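Local structure of delta-1-pyrroline-5-carboxylate dehydrogenase, mitochondrial (Mus musculus, 4E3X) at residues I167-F172 / G216-G221; V230-S235 / L240-V245; A141-K146 / I160-E165. The protein catalyses the NAD+-dependent oxidation of L-glutamate gamma-semialdehyde, derived from delta-1-pyrroline-5-carboxylate, to L-glutamate in the last step of proline degradation. All coordinates share one frame; numbering follows the deposited sequence.

How the contacts relate
Contacts 1 and 3 pack helix on helix; contact 2 packs a strand of the parallel, NAD-binding sheet, and the loop after it, on a helix. Contacts 1 and 3 share helix 155-180 on adjoining segments, with centres about 13 Å apart. Contact 1 lies about 12 Å from contact 2, centre to centre, and Trp232 bridges them by packing on Gly216, Gly217 and Ala220. Contacts 2 and 3 (centres about 14 Å apart) meet where Leu240, Ala241 and Ala244 pack on Glu142 and Lys146. A bound proline touches Glu165 of contact 3. In contact 1 the Phe169 side chain comes within about 6 Å of a bound proline, nearest atoms. Contact 2 carries Lys233 of the NAD(+) site.

Contact 1 of 3, residues I167-F172 / G216-G221; sequences IDFFRF and GGNLAG
The ring of Phe169 and the side-chain amide of Asn218 lie flat on each other, their planes only 5° apart, although the two side chains reach toward each other from different helices and cross at about a right angle. Asn218 CG sits 3.6 Å above the plane of the Phe169 ring, over its centre. The two ends of the amide spread along one side of the ring: Asn218 OD1 is 3.7 Å from Phe169 CD1, and Asn218 ND2 is 3.7 Å from Phe169 CE1. The same face also receives a CH-pi contact, with Asn218 CB 3.7 Å from the centroid of the Phe169 ring and 17° off its normal. The first torsion of Asn218, with CG anti to the backbone N (chi1 -173°), brings both its methylene and its amide over this one face.

These segments belong to helices 155-180 and 213-225. The latter is the crossover helix between strands 203-207 and 230-233, neighbours in the parallel, Rossmann-like sheet of the aldehyde dehydrogenase fold, so helix 155-180 here lies against a beta-alpha-beta unit.

The second kind of touch is an aromatic edge on a backbone carbonyl. Phe170 points its ring edge at Gly217, and Gly217 O lies near the ring plane, 3.7 Å from Phe170 CE1. The ring edge thus packs beside a carbonyl that already has its helical hydrogen bond, from Gly221 N at 2.8 Å. Neither Gly217 nor Gly221 has a side chain between its backbone and this edge; a CB on Gly221 would run into Gly217 O of its own helix and also come tightly against Phe170 CE1.

Farther out, Phe170 meets Phe128 of helix 121-136 edge-to-face, while the side chain of Asn218 also touches Pro532 and Tyr537.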
ATOM      1  N   ILE B 167     -12.912  11.750 -17.183  1.00  6.96           N
ATOM      2  CA  ILE B 167     -12.632  10.989 -18.388  1.00  8.00           C
ATOM      3  C   ILE B 167     -11.210  10.415 -18.351  1.00  7.57           C
ATOM      4  O   ILE B 167     -10.995   9.232 -18.645  1.00  7.54           O
ATOM      5  CB  ILE B 167     -12.824  11.871 -19.637  1.00  7.92           C
ATOM      6  CG1 ILE B 167     -14.314  12.163 -19.864  1.00  8.27           C
ATOM      7  CG2 ILE B 167     -12.223  11.222 -20.872  1.00  8.83           C
ATOM      8  CD1 ILE B 167     -14.547  13.343 -20.806  1.00  8.97           C
ATOM      9  N   ASP B 168     -10.245  11.240 -17.951  1.00  6.50           N
ATOM     10  CA  ASP B 168      -8.857  10.786 -17.869  1.00  7.22           C
ATOM     11  C   ASP B 168      -8.662   9.684 -16.819  1.00  6.62           C
ATOM     12  O   ASP B 168      -7.929   8.725 -17.062  1.00  6.94           O
ATOM     13  CB  ASP B 168      -7.905  11.947 -17.577  1.00  7.22           C
ATOM     14  CG  ASP B 168      -7.723  12.897 -18.767  1.00  8.79           C
ATOM     15  OD1 ASP B 168      -8.135  12.560 -19.891  1.00  8.88           O
ATOM     16  OD2 ASP B 168      -7.141  13.987 -18.562  1.00  9.73           O
ATOM     17  N   PHE B 169      -9.286   9.813 -15.647  1.00  6.62           N
ATOM     18  CA  PHE B 169      -9.212   8.734 -14.659  1.00  6.81           C
ATOM     19  C   PHE B 169      -9.696   7.432 -15.292  1.00  7.06           C
ATOM     20  O   PHE B 169      -9.046   6.393 -15.177  1.00  8.12           O
ATOM     21  CB  PHE B 169     -10.106   9.006 -13.443  1.00  7.74           C
ATOM     22  CG  PHE B 169      -9.486   9.889 -12.391  1.00  8.91           C
ATOM     23  CD1 PHE B 169      -8.193   9.678 -11.936  1.00  9.94           C
ATOM     24  CD2 PHE B 169     -10.232  10.911 -11.820  1.00  8.80           C
ATOM     25  CE1 PHE B 169      -7.648  10.496 -10.942  1.00 10.68           C
ATOM     26  CE2 PHE B 169      -9.701  11.724 -10.822  1.00 10.02           C
ATOM     27  CZ  PHE B 169      -8.405  11.519 -10.388  1.00  9.82           C
ATOM     28  N   PHE B 170     -10.853   7.480 -15.949  1.00  6.50           N
ATOM     29  CA  PHE B 170     -11.427   6.267 -16.516  1.00  6.52           C
ATOM     30  C   PHE B 170     -10.527   5.670 -17.601  1.00  6.97           C
ATOM     31  O   PHE B 170     -10.293   4.457 -17.616  1.00  7.46           O
ATOM     32  CB  PHE B 170     -12.833   6.533 -17.060  1.00  6.71           C
ATOM     33  CG  PHE B 170     -13.892   6.662 -15.999  1.00  7.79           C
ATOM     34  CD1 PHE B 170     -13.589   6.529 -14.649  1.00  8.87           C
ATOM     35  CD2 PHE B 170     -15.203   6.918 -16.363  1.00  9.14           C
ATOM     36  CE1 PHE B 170     -14.583   6.641 -13.684  1.00  9.60           C
ATOM     37  CE2 PHE B 170     -16.198   7.027 -15.405  1.00 10.46           C
ATOM     38  CZ  PHE B 170     -15.886   6.895 -14.062  1.00 10.12           C
ATOM     39  N   ARG B 171      -9.997   6.505 -18.491  1.00  7.00           N
ATOM     40  CA  ARG B 171      -9.161   5.991 -19.585  1.00  7.22           C
ATOM     41  C   ARG B 171      -7.779   5.539 -19.117  1.00  6.74           C
ATOM     42  O   ARG B 171      -7.324   4.448 -19.470  1.00  7.31           O
ATOM     43  CB  ARG B 171      -9.022   6.994 -20.731  1.00  7.36           C
ATOM     44  CG  ARG B 171     -10.318   7.331 -21.430  1.00  8.46           C
ATOM     45  CD  ARG B 171     -10.056   7.706 -22.885  1.00  9.03           C
ATOM     46  NE  ARG B 171     -11.240   8.248 -23.557  1.00  9.99           N
ATOM     47  CZ  ARG B 171     -11.424   9.542 -23.821  1.00 10.47           C
ATOM     48  NH1 ARG B 171     -10.510  10.441 -23.464  1.00 10.57           N
ATOM     49  NH2 ARG B 171     -12.535   9.943 -24.426  1.00 11.08           N
ATOM     50  N   PHE B 172      -7.105   6.376 -18.335  1.00  6.77           N
ATOM     51  CA  PHE B 172      -5.768   6.035 -17.862  1.00  6.52           C
ATOM     52  C   PHE B 172      -5.771   4.859 -16.888  1.00  6.55           C
ATOM     53  O   PHE B 172      -4.911   3.983 -16.986  1.00  7.45           O
ATOM     54  CB  PHE B 172      -5.065   7.249 -17.259  1.00  7.04           C
ATOM     55  CG  PHE B 172      -4.469   8.166 -18.291  1.00  7.97           C
ATOM     56  CD1 PHE B 172      -3.142   8.030 -18.687  1.00  9.44           C
ATOM     57  CD2 PHE B 172      -5.240   9.152 -18.886  1.00  9.73           C
ATOM     58  CE1 PHE B 172      -2.594   8.873 -19.654  1.00 10.20           C
ATOM     59  CE2 PHE B 172      -4.696   9.991 -19.851  1.00 10.25           C
ATOM     60  CZ  PHE B 172      -3.372   9.857 -20.225  1.00  9.78           C
ATOM     61  N   GLY B 216     -15.165  11.510  -6.987  1.00 10.36           N
ATOM     62  CA  GLY B 216     -16.151  10.488  -6.682  1.00 10.57           C
ATOM     63  C   GLY B 216     -16.115   9.346  -7.679  1.00 10.36           C
ATOM     64  O   GLY B 216     -16.136   8.167  -7.311  1.00 10.61           O
ATOM     65  N   GLY B 217     -16.053   9.699  -8.956  1.00 10.25           N
ATOM     66  CA  GLY B 217     -15.969   8.701 -10.006  1.00 10.46           C
ATOM     67  C   GLY B 217     -14.752   7.813  -9.844  1.00  9.34           C
ATOM     68  O   GLY B 217     -14.830   6.597 -10.033  1.00 10.25           O
ATOM     69  N   ASN B 218     -13.619   8.410  -9.484  1.00  8.98           N
ATOM     70  CA  ASN B 218     -12.394   7.638  -9.295  1.00  8.91           C
ATOM     71  C   ASN B 218     -12.393   6.806  -8.008  1.00  7.95           C
ATOM     72  O   ASN B 218     -11.953   5.666  -8.009  1.00  7.81           O
ATOM     73  CB  ASN B 218     -11.169   8.560  -9.332  1.00  9.84           C
ATOM     74  CG  ASN B 218      -9.875   7.793  -9.309  1.00 10.26           C
ATOM     75  OD1 ASN B 218      -9.680   6.871 -10.097  1.00 11.38           O
ATOM     76  ND2 ASN B 218      -8.992   8.146  -8.387  1.00 12.34           N
ATOM     77  N   LEU B 219     -12.852   7.385  -6.906  1.00  7.54           N
ATOM     78  CA  LEU B 219     -12.847   6.669  -5.633  1.00  7.80           C
ATOM     79  C   LEU B 219     -13.683   5.393  -5.675  1.00  6.38           C
ATOM     80  O   LEU B 219     -13.305   4.385  -5.086  1.00  7.28           O
ATOM     81  CB  LEU B 219     -13.342   7.564  -4.501  1.00  8.39           C
ATOM     82  CG  LEU B 219     -12.427   8.702  -4.058  1.00  9.15           C
ATOM     83  CD1 LEU B 219     -13.147   9.493  -2.992  1.00 10.51           C
ATOM     84  CD2 LEU B 219     -11.095   8.184  -3.526  1.00 10.35           C
ATOM     85  N   ALA B 220     -14.822   5.448  -6.361  1.00  6.37           N
ATOM     86  CA  ALA B 220     -15.660   4.267  -6.531  1.00  7.21           C
ATOM     87  C   ALA B 220     -15.226   3.439  -7.741  1.00  6.09           C
ATOM     88  O   ALA B 220     -15.253   2.209  -7.716  1.00  7.46           O
ATOM     89  CB  ALA B 220     -17.124   4.680  -6.657  1.00  8.60           C
ATOM     90  N   GLY B 221     -14.822   4.117  -8.809  1.00  6.25           N
ATOM     91  CA  GLY B 221     -14.531   3.468 -10.081  1.00  6.72           C
ATOM     92  C   GLY B 221     -13.236   2.679 -10.124  1.00  7.11           C
ATOM     93  O   GLY B 221     -13.192   1.587 -10.684  1.00  6.99           O
TER

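Contact 2 of 3, residues V230-S235 / L240-V245; sequences VLWKPS and LASYAV
Trp232 reaches from its strand to Ser242 with the six-membered end of its indole, CH2 lying 3.6 Å from Ser242 O and CZ2 4.0 Å from Ser242 CB. With CG anti to the backbone N (chi1 -180°), the indole is carried out to the helix. The pyrrolidine of Pro234 comes over one face of the same indole, its CG 3.9 Å above the ring plane and offset toward the rim. It also meets the serine directly, Pro234 CB to Ser242 CB at 3.8 Å, so the serine methylene touches both residues.

Strand 230-233 and helix 239-251 are the first two elements of a beta-alpha-beta unit completed by strand 259-261, whose Phe261 meets the indole edge-to-face. Indole NE1 is hydrogen-bonded to Ser208 OG of the NAD(+) site, which, with Pro234 over one face, helps hold the ring's rotation. Replacing Trp232 by alanine removes the indole and would probably leave Ser208 OG without this donor and open a gap between the strand and Ser242.

Ser242 turns its OG anti to its own carbonyl carbon (chi1 -64°), back along the helix, where it is hydrogen-bonded to Ala238 O. A water bridges the segments at the same hydroxyl: it donates to Ser242 OG at 2.9 Å and accepts from Ser235 N at 3.1 Å. Lys233, an NAD(+)-binding residue, runs largely extended and turns at its last bond, where NZ makes a weak hydrogen bond to Pro234 O at 3.3 Å.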
ATOM      1  N   VAL B 230     -18.322  -2.195  -4.303  1.00  5.33           N
ATOM      2  CA  VAL B 230     -18.162  -0.913  -3.632  1.00  5.38           C
ATOM      3  C   VAL B 230     -19.488  -0.372  -3.118  1.00  5.50           C
ATOM      4  O   VAL B 230     -20.500  -0.420  -3.827  1.00  6.34           O
ATOM      5  CB  VAL B 230     -17.590   0.132  -4.624  1.00  5.66           C
ATOM      6  CG1 VAL B 230     -17.468   1.511  -3.983  1.00  6.21           C
ATOM      7  CG2 VAL B 230     -16.244  -0.318  -5.222  1.00  5.96           C
ATOM      8  N   LEU B 231     -19.480   0.126  -1.884  1.00  6.08           N
ATOM      9  CA  LEU B 231     -20.519   1.031  -1.419  1.00  5.67           C
ATOM     10  C   LEU B 231     -20.005   2.451  -1.550  1.00  5.51           C
ATOM     11  O   LEU B 231     -19.026   2.828  -0.908  1.00  6.24           O
ATOM     12  CB  LEU B 231     -20.901   0.754   0.037  1.00  6.18           C
ATOM     13  CG  LEU B 231     -22.049  -0.233   0.275  1.00  6.60           C
ATOM     14  CD1 LEU B 231     -21.704  -1.627  -0.227  1.00  7.33           C
ATOM     15  CD2 LEU B 231     -22.440  -0.263   1.760  1.00  7.80           C
ATOM     16  N   TRP B 232     -20.648   3.222  -2.417  1.00  5.47           N
ATOM     17  CA  TRP B 232     -20.256   4.604  -2.647  1.00  6.15           C
ATOM     18  C   TRP B 232     -21.196   5.555  -1.931  1.00  5.34           C
ATOM     19  O   TRP B 232     -22.375   5.640  -2.272  1.00  6.15           O
ATOM     20  CB  TRP B 232     -20.262   4.886  -4.145  1.00  6.22           C
ATOM     21  CG  TRP B 232     -19.870   6.281  -4.529  1.00  5.68           C
ATOM     22  CD1 TRP B 232     -19.194   7.206  -3.770  1.00  6.32           C
ATOM     23  CD2 TRP B 232     -20.119   6.904  -5.790  1.00  5.57           C
ATOM     24  NE1 TRP B 232     -19.018   8.369  -4.493  1.00  5.83           N
ATOM     25  CE2 TRP B 232     -19.595   8.212  -5.725  1.00  6.53           C
ATOM     26  CE3 TRP B 232     -20.764   6.492  -6.963  1.00  6.78           C
ATOM     27  CZ2 TRP B 232     -19.669   9.096  -6.801  1.00  7.21           C
ATOM     28  CZ3 TRP B 232     -20.840   7.375  -8.028  1.00  8.13           C
ATOM     29  CH2 TRP B 232     -20.303   8.662  -7.935  1.00  7.34           C
ATOM     30  N   LYS B 233     -20.654   6.246  -0.925  1.00  5.43           N
ATOM     31  CA  LYS B 233     -21.332   7.357  -0.269  1.00  6.66           C
ATOM     32  C   LYS B 233     -20.848   8.656  -0.915  1.00  6.76           C
ATOM     33  O   LYS B 233     -19.776   9.152  -0.578  1.00  7.11           O
ATOM     34  CB  LYS B 233     -21.020   7.375   1.234  1.00  6.87           C
ATOM     35  CG  LYS B 233     -21.673   8.544   1.976  1.00  9.10           C
ATOM     36  CD  LYS B 233     -20.751   9.080   3.091  1.00 10.79           C
ATOM     37  CE  LYS B 233     -21.224  10.403   3.689  1.00 12.30           C
ATOM     38  NZ  LYS B 233     -21.348  11.471   2.658  1.00 12.13           N
ATOM     39  N   PRO B 234     -21.629   9.208  -1.855  1.00  6.97           N
ATOM     40  CA  PRO B 234     -21.211  10.466  -2.481  1.00  7.08           C
ATOM     41  C   PRO B 234     -21.435  11.651  -1.550  1.00  6.47           C
ATOM     42  O   PRO B 234     -22.161  11.547  -0.562  1.00  7.47           O
ATOM     43  CB  PRO B 234     -22.128  10.585  -3.714  1.00  7.78           C
ATOM     44  CG  PRO B 234     -22.881   9.294  -3.787  1.00  9.81           C
ATOM     45  CD  PRO B 234     -22.911   8.742  -2.398  1.00  6.84           C
ATOM     46  N   SER B 235     -20.828  12.780  -1.887  1.00  6.36           N
ATOM     47  CA  SER B 235     -20.998  13.994  -1.112  1.00  7.09           C
ATOM     48  C   SER B 235     -22.390  14.587  -1.291  1.00  6.77           C
ATOM     49  O   SER B 235     -22.858  14.748  -2.423  1.00  7.31           O
ATOM     50  CB  SER B 235     -19.983  15.026  -1.563  1.00  8.75           C
ATOM     51  OG  SER B 235     -20.282  16.286  -1.005  1.00 10.18           O
ATOM     52  N   LEU B 240     -26.169  15.740  -7.297  1.00  7.08           N
ATOM     53  CA  LEU B 240     -26.719  15.805  -8.644  1.00  6.96           C
ATOM     54  C   LEU B 240     -25.718  15.295  -9.691  1.00  6.10           C
ATOM     55  O   LEU B 240     -26.033  14.405 -10.487  1.00  7.11           O
ATOM     56  CB  LEU B 240     -27.131  17.247  -8.949  1.00  7.37           C
ATOM     57  CG  LEU B 240     -27.861  17.493 -10.268  1.00  8.52           C
ATOM     58  CD1 LEU B 240     -29.269  16.895 -10.243  1.00  9.46           C
ATOM     59  CD2 LEU B 240     -27.903  18.996 -10.567  1.00  8.69           C
ATOM     60  N   ALA B 241     -24.499  15.831  -9.677  1.00  6.59           N
ATOM     61  CA  ALA B 241     -23.493  15.372 -10.624  1.00  7.15           C
ATOM     62  C   ALA B 241     -23.016  13.951 -10.332  1.00  6.72           C
ATOM     63  O   ALA B 241     -22.729  13.190 -11.258  1.00  7.69           O
ATOM     64  CB  ALA B 241     -22.309  16.330 -10.671  1.00  7.28           C
ATOM     65  N   SER B 242     -22.934  13.586  -9.053  1.00  6.51           N
ATOM     66  CA  SER B 242     -22.475  12.245  -8.702  1.00  6.43           C
ATOM     67  C   SER B 242     -23.422  11.174  -9.226  1.00  6.36           C
ATOM     68  O   SER B 242     -22.981  10.144  -9.743  1.00  6.71           O
ATOM     69  CB  SER B 242     -22.312  12.098  -7.190  1.00  6.51           C
ATOM     70  OG  SER B 242     -21.298  12.960  -6.715  1.00  7.78           O
ATOM     71  N   TYR B 243     -24.725  11.404  -9.083  1.00  6.42           N
ATOM     72  CA  TYR B 243     -25.699  10.448  -9.602  1.00  6.54           C
ATOM     73  C   TYR B 243     -25.646  10.380 -11.129  1.00  6.72           C
ATOM     74  O   TYR B 243     -25.843   9.310 -11.711  1.00  7.81           O
ATOM     75  CB  TYR B 243     -27.109  10.797  -9.123  1.00  7.83           C
ATOM     76  CG  TYR B 243     -28.133   9.725  -9.405  1.00  7.87           C
ATOM     77  CD1 TYR B 243     -29.296  10.008 -10.113  1.00  8.99           C
ATOM     78  CD2 TYR B 243     -27.949   8.427  -8.944  1.00  9.14           C
ATOM     79  CE1 TYR B 243     -30.247   9.019 -10.359  1.00 10.15           C
ATOM     80  CE2 TYR B 243     -28.885   7.437  -9.190  1.00 10.01           C
ATOM     81  CZ  TYR B 243     -30.030   7.733  -9.886  1.00 11.05           C
ATOM     82  OH  TYR B 243     -30.942   6.722 -10.105  1.00 12.70           O
ATOM     83  N   ALA B 244     -25.385  11.508 -11.780  1.00  7.29           N
ATOM     84  CA  ALA B 244     -25.234  11.512 -13.237  1.00  8.06           C
ATOM     85  C   ALA B 244     -24.099  10.578 -13.664  1.00  7.03           C
ATOM     86  O   ALA B 244     -24.248   9.788 -14.605  1.00  8.16           O
ATOM     87  CB  ALA B 244     -24.996  12.927 -13.749  1.00  8.94           C
ATOM     88  N   VAL B 245     -22.973  10.653 -12.961  1.00  6.72           N
ATOM     89  CA  VAL B 245     -21.854   9.759 -13.229  1.00  7.51           C
ATOM     90  C   VAL B 245     -22.219   8.294 -12.953  1.00  6.70           C
ATOM     91  O   VAL B 245     -21.894   7.397 -13.730  1.00  7.10           O
ATOM     92  CB  VAL B 245     -20.619  10.167 -12.408  1.00  8.26           C
ATOM     93  CG1 VAL B 245     -19.500   9.135 -12.560  1.00  9.04           C
ATOM     94  CG2 VAL B 245     -20.143  11.558 -12.827  1.00  9.76           C
TER
HETATM   95  O   HOH W   1     -19.343  12.836  -4.608  1.00 10.36           O

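Contact 3 of 3, residues A141-K146 / I160-E165; sequences AEVLAK and IDAAAE
Leu144 and Val143 face Ala162 and Ala163 across two nearly antiparallel helices, whose segment axes come within 8.7 Å of each other at 153°. Two branched side chains thus stand against two methyls, and one branch of each does the touching. Leu144 leaves its backbone alongside the neighbouring helix rather than pointing at it, and its end then bends inward. A chi1 of -93°, off a staggered value, together with chi2 swings CD1 in to 3.6 Å from Ala163 CB. The same CD1 passes Ala162 CB more loosely, at 4.3 Å.

Val143 points toward the second helix. Its CG2 comes to 4.0 Å from Ala162 CB and to 3.8 Å from Ala162 O. The Ala162 methyl in turn points at the first helix, where it lies 3.8 Å from Val143 O. Such small residues let the backbones approach closely, with Leu144 and Ala162 CA atoms 5.9 Å apart. Ala162 O is buried by the contact and has no hydrogen-bond partner in the model; it falls within a wider pi-type turn, in which Glu165 N bonds to Ile160 O.

Turned toward helix 239-251 instead, Lys146 NZ makes a salt bridge to Glu142 OE2 at 2.7 Å, on the anti side of the carboxylate and 29° out of its plane. Arg139 is a second partner of Glu142.

Helices 140-151 and 155-180, joined by a short connection, form an antiparallel helical hairpin; in the pi-type turn of its second arm, Asp161 accepts bonds from Thr213 N and Ala214 N, and Glu165 reaches a proline-binding pocket that includes the nucleophile Cys348.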
ATOM      1  N   ALA B 141     -22.215  17.891 -21.716  1.00  9.23           N
ATOM      2  CA  ALA B 141     -22.923  19.095 -21.305  1.00  9.62           C
ATOM      3  C   ALA B 141     -23.713  18.842 -20.019  1.00  8.89           C
ATOM      4  O   ALA B 141     -23.743  19.690 -19.124  1.00  9.86           O
ATOM      5  CB  ALA B 141     -23.826  19.609 -22.431  1.00 10.90           C
ATOM      6  N   GLU B 142     -24.330  17.669 -19.918  1.00  9.71           N
ATOM      7  CA  GLU B 142     -25.069  17.294 -18.717  1.00  9.64           C
ATOM      8  C   GLU B 142     -24.202  17.303 -17.460  1.00  9.37           C
ATOM      9  O   GLU B 142     -24.564  17.917 -16.451  1.00  9.50           O
ATOM     10  CB  GLU B 142     -25.688  15.905 -18.896  1.00 10.10           C
ATOM     11  CG  GLU B 142     -26.391  15.398 -17.641  1.00 10.24           C
ATOM     12  CD  GLU B 142     -26.672  13.905 -17.662  1.00 11.63           C
ATOM     13  OE1 GLU B 142     -26.617  13.290 -18.748  1.00 14.29           O
ATOM     14  OE2 GLU B 142     -26.957  13.349 -16.581  1.00 12.59           O
ATOM     15  N   VAL B 143     -23.070  16.607 -17.497  1.00  8.86           N
ATOM     16  CA  VAL B 143     -22.249  16.524 -16.285  1.00  8.15           C
ATOM     17  C   VAL B 143     -21.617  17.872 -15.935  1.00  7.52           C
ATOM     18  O   VAL B 143     -21.460  18.201 -14.760  1.00  8.59           O
ATOM     19  CB  VAL B 143     -21.206  15.373 -16.312  1.00  8.86           C
ATOM     20  CG1 VAL B 143     -21.916  14.027 -16.477  1.00 10.23           C
ATOM     21  CG2 VAL B 143     -20.153  15.587 -17.389  1.00  9.42           C
ATOM     22  N   LEU B 144     -21.262  18.648 -16.955  1.00  8.32           N
ATOM     23  CA  LEU B 144     -20.768  19.996 -16.703  1.00  8.65           C
ATOM     24  C   LEU B 144     -21.840  20.848 -16.020  1.00  7.74           C
ATOM     25  O   LEU B 144     -21.578  21.495 -15.007  1.00  8.74           O
ATOM     26  CB  LEU B 144     -20.309  20.656 -18.005  1.00 10.03           C
ATOM     27  CG  LEU B 144     -18.829  20.512 -18.369  1.00 14.03           C
ATOM     28  CD1 LEU B 144     -18.344  19.082 -18.306  1.00 16.22           C
ATOM     29  CD2 LEU B 144     -18.597  21.097 -19.752  1.00 14.72           C
ATOM     30  N   ALA B 145     -23.042  20.854 -16.591  1.00  7.60           N
ATOM     31  CA  ALA B 145     -24.115  21.699 -16.087  1.00  8.54           C
ATOM     32  C   ALA B 145     -24.480  21.322 -14.658  1.00  8.14           C
ATOM     33  O   ALA B 145     -24.727  22.199 -13.819  1.00  8.42           O
ATOM     34  CB  ALA B 145     -25.337  21.612 -16.997  1.00  9.56           C
ATOM     35  N   LYS B 146     -24.502  20.020 -14.377  1.00  8.20           N
ATOM     36  CA  LYS B 146     -24.873  19.559 -13.046  1.00  7.72           C
ATOM     37  C   LYS B 146     -23.809  19.929 -12.014  1.00  7.86           C
ATOM     38  O   LYS B 146     -24.127  20.193 -10.861  1.00  8.16           O
ATOM     39  CB  LYS B 146     -25.141  18.054 -13.057  1.00  7.81           C
ATOM     40  CG  LYS B 146     -26.430  17.722 -13.792  1.00  8.04           C
ATOM     41  CD  LYS B 146     -26.725  16.232 -13.863  1.00  8.11           C
ATOM     42  CE  LYS B 146     -28.079  16.005 -14.505  1.00  9.22           C
ATOM     43  NZ  LYS B 146     -28.407  14.557 -14.640  1.00  9.99           N
ATOM     44  N   ILE B 160     -12.700  21.118 -16.596  1.00  9.75           N
ATOM     45  CA  ILE B 160     -11.479  20.411 -16.224  1.00 10.69           C
ATOM     46  C   ILE B 160     -11.723  19.273 -15.240  1.00  9.84           C
ATOM     47  O   ILE B 160     -10.881  18.390 -15.111  1.00 10.50           O
ATOM     48  CB  ILE B 160     -10.373  21.348 -15.689  1.00 13.86           C
ATOM     49  CG1 ILE B 160     -10.750  21.946 -14.332  1.00 13.68           C
ATOM     50  CG2 ILE B 160     -10.043  22.426 -16.716  1.00 14.76           C
ATOM     51  CD1 ILE B 160      -9.677  22.862 -13.755  1.00 15.26           C
ATOM     52  N   ASP B 161     -12.883  19.294 -14.584  1.00  9.07           N
ATOM     53  CA  ASP B 161     -13.237  18.337 -13.541  1.00  7.91           C
ATOM     54  C   ASP B 161     -14.164  17.233 -14.070  1.00  7.61           C
ATOM     55  O   ASP B 161     -13.730  16.098 -14.296  1.00  8.57           O
ATOM     56  CB  ASP B 161     -13.891  19.103 -12.374  1.00  8.34           C
ATOM     57  CG  ASP B 161     -14.553  18.195 -11.338  1.00  8.32           C
ATOM     58  OD1 ASP B 161     -14.233  16.991 -11.291  1.00  9.15           O
ATOM     59  OD2 ASP B 161     -15.401  18.703 -10.563  1.00  8.02           O
ATOM     60  N   ALA B 162     -15.443  17.566 -14.249  1.00  8.78           N
ATOM     61  CA  ALA B 162     -16.462  16.567 -14.585  1.00 10.04           C
ATOM     62  C   ALA B 162     -16.253  15.952 -15.954  1.00  9.75           C
ATOM     63  O   ALA B 162     -16.669  14.822 -16.206  1.00 10.45           O
ATOM     64  CB  ALA B 162     -17.852  17.171 -14.488  1.00 10.39           C
ATOM     65  N   ALA B 163     -15.632  16.706 -16.852  1.00  9.02           N
ATOM     66  CA  ALA B 163     -15.255  16.140 -18.131  1.00 10.42           C
ATOM     67  C   ALA B 163     -13.813  15.642 -18.076  1.00  9.78           C
ATOM     68  O   ALA B 163     -13.582  14.463 -17.858  1.00 10.57           O
ATOM     69  CB  ALA B 163     -15.461  17.144 -19.260  1.00 10.92           C
ATOM     70  N   ALA B 164     -12.844  16.539 -18.231  1.00 10.03           N
ATOM     71  CA  ALA B 164     -11.469  16.113 -18.476  1.00  9.64           C
ATOM     72  C   ALA B 164     -10.882  15.179 -17.423  1.00  8.08           C
ATOM     73  O   ALA B 164     -10.418  14.102 -17.763  1.00  8.82           O
ATOM     74  CB  ALA B 164     -10.561  17.303 -18.676  1.00 11.24           C
ATOM     75  N   GLU B 165     -10.905  15.566 -16.152  1.00  8.29           N
ATOM     76  CA  GLU B 165     -10.266  14.730 -15.143  1.00  9.01           C
ATOM     77  C   GLU B 165     -10.961  13.382 -14.987  1.00  7.51           C
ATOM     78  O   GLU B 165     -10.298  12.356 -14.877  1.00  7.91           O
ATOM     79  CB  GLU B 165     -10.185  15.440 -13.793  1.00 10.74           C
ATOM     80  CG  GLU B 165      -9.293  14.702 -12.815  1.00 14.37           C
ATOM     81  CD  GLU B 165      -9.012  15.499 -11.563  1.00 19.59           C
ATOM     82  OE1 GLU B 165      -9.907  16.249 -11.122  1.00 22.84           O
ATOM     83  OE2 GLU B 165      -7.891  15.383 -11.021  1.00 21.57           O
TER